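Soluble lytic murein transglycosylase (Pseudomonas aeruginosa, PDB 5OHU) probably cleaves the glycan strands of bacterial cell-wall peptidoglycan as a lytic transglycosylase, acting in both exolytic and endolytic turnover. Local coordinates at residues Glu421-Asn424 / Ala425-Glu428. Numbering follows the deposited sequence.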
loop_
_atom_site.group_PDB
_atom_site.type_symbol
_atom_site.label_atom_id
_atom_site.label_comp_id
_atom_site.label_asym_id
_atom_site.label_seq_id
_atom_site.Cartn_x
_atom_site.Cartn_y
_atom_site.Cartn_z
ATOM N N GLU A 421 6.619 8.371 -25.393
ATOM C CA GLU A 421 5.508 8.649 -24.479
ATOM C C GLU A 421 5.524 7.590 -23.378
ATOM O O GLU A 421 4.781 6.604 -23.384
ATOM C CB GLU A 421 4.188 8.704 -25.235
ATOM C CG GLU A 421 3.942 10.054 -25.903
ATOM C CD GLU A 421 3.578 9.928 -27.363
ATOM O OE1 GLU A 421 4.042 10.763 -28.170
ATOM O OE2 GLU A 421 2.832 8.990 -27.706
ATOM N N VAL A 422 6.395 7.831 -22.399
ATOM C CA VAL A 422 6.751 6.817 -21.413
ATOM C C VAL A 422 5.623 6.587 -20.414
ATOM O O VAL A 422 5.416 5.459 -19.945
ATOM C CB VAL A 422 8.062 7.242 -20.722
ATOM C CG1 VAL A 422 7.911 8.625 -20.098
ATOM C CG2 VAL A 422 8.467 6.246 -19.680
ATOM N N ILE A 423 4.881 7.637 -20.066
ATOM C CA ILE A 423 3.782 7.475 -19.123
ATOM C C ILE A 423 2.654 6.666 -19.755
ATOM O O ILE A 423 2.091 5.760 -19.125
ATOM C CB ILE A 423 3.315 8.856 -18.634
ATOM C CG1 ILE A 423 4.483 9.564 -17.933
ATOM C CG2 ILE A 423 2.117 8.723 -17.706
ATOM C CD1 ILE A 423 4.313 11.064 -17.786
ATOM N N ASN A 424 2.335 6.948 -21.019
ATOM C CA ASN A 424 1.338 6.154 -21.728
ATOM C C ASN A 424 1.765 4.695 -21.851
ATOM O O ASN A 424 0.945 3.785 -21.674
ATOM C CB ASN A 424 1.088 6.753 -23.109
ATOM C CG ASN A 424 0.535 8.155 -23.039
ATOM O OD1 ASN A 424 1.164 9.103 -23.507
ATOM N ND2 ASN A 424 -0.653 8.295 -22.457
ATOM N N ALA A 425 3.039 4.452 -22.172
ATOM C CA ALA A 425 3.521 3.079 -22.287
ATOM C C ALA A 425 3.359 2.333 -20.970
ATOM O O ALA A 425 2.892 1.189 -20.946
ATOM C CB ALA A 425 4.980 3.068 -22.734
ATOM N N ARG A 426 3.721 2.975 -19.862
ATOM C CA ARG A 426 3.596 2.321 -18.568
ATOM C C ARG A 426 2.144 2.031 -18.241
ATOM O O ARG A 426 1.821 0.942 -17.750
ATOM C CB ARG A 426 4.225 3.178 -17.471
ATOM C CG ARG A 426 5.739 3.139 -17.458
ATOM C CD ARG A 426 6.268 3.321 -16.049
ATOM N NE ARG A 426 5.777 4.553 -15.438
ATOM C CZ ARG A 426 6.314 5.749 -15.648
ATOM N NH1 ARG A 426 7.353 5.875 -16.459
ATOM N NH2 ARG A 426 5.809 6.818 -15.050
ATOM N N ARG A 427 1.253 2.996 -18.500
ATOM C CA ARG A 427 -0.154 2.783 -18.178
ATOM C C ARG A 427 -0.729 1.606 -18.959
ATOM O O ARG A 427 -1.450 0.777 -18.392
ATOM C CB ARG A 427 -0.969 4.051 -18.435
ATOM C CG ARG A 427 -2.383 3.940 -17.890
ATOM C CD ARG A 427 -3.231 5.167 -18.176
ATOM N NE ARG A 427 -2.722 6.369 -17.526
ATOM C CZ ARG A 427 -2.098 7.353 -18.164
ATOM N NH1 ARG A 427 -1.915 7.281 -19.476
ATOM N NH2 ARG A 427 -1.667 8.414 -17.492
ATOM N N GLU A 428 -0.427 1.509 -20.256
ATOM C CA GLU A 428 -0.804 0.318 -21.009
ATOM C C GLU A 428 -0.272 -0.931 -20.332
ATOM O O GLU A 428 -1.006 -1.903 -20.088
ATOM C CB GLU A 428 -0.260 0.390 -22.437
ATOM C CG GLU A 428 -1.050 1.269 -23.394
ATOM C CD GLU A 428 -2.438 0.720 -23.735
ATOM O OE1 GLU A 428 -3.214 1.475 -24.374
ATOM O OE2 GLU A 428 -2.753 -0.449 -23.377
#
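Bends at chi2 (-149°) and chi3 turn the Arg426 chain back toward the start of helix 422-433, where it runs alongside Val422, whose CG2 stands anti to the backbone N. Arg426 NH1 thereby comes 3.4 Å from Val422 CG2, and the carbonyl oxygen of Val422 lies over one face of the guanidinium. The chain of Arg427 is extended as far as CD, then bends at chi3 (-64°), which brings its NH2 to 3.8 Å from Ile423 CG2. The backbone carries the first i to i+4 bonds: Glu421, at the N-cap, accepts Ala425 N on its O at 3.0 Å, and the series continues through Val422 O to Arg426 N and Ile423 O to Arg427 N. Last comes Glu428 N to Asn424 O, nearly straight at the hydrogen (177°). On the side facing helix 408-418, Ala425 packs on Phe416, while the buried Glu428 carboxylate takes a salt bridge from Arg412 and a hydrogen bond with Tyr64 of helix 62-72. The chemistry thus divides round the helix: both arginines bring a terminal guanidinium nitrogen close to an aliphatic branch one turn back, whereas the acid's buried charge is probably balanced by Arg412 of the preceding helix, joining neighbouring helices of the L domain.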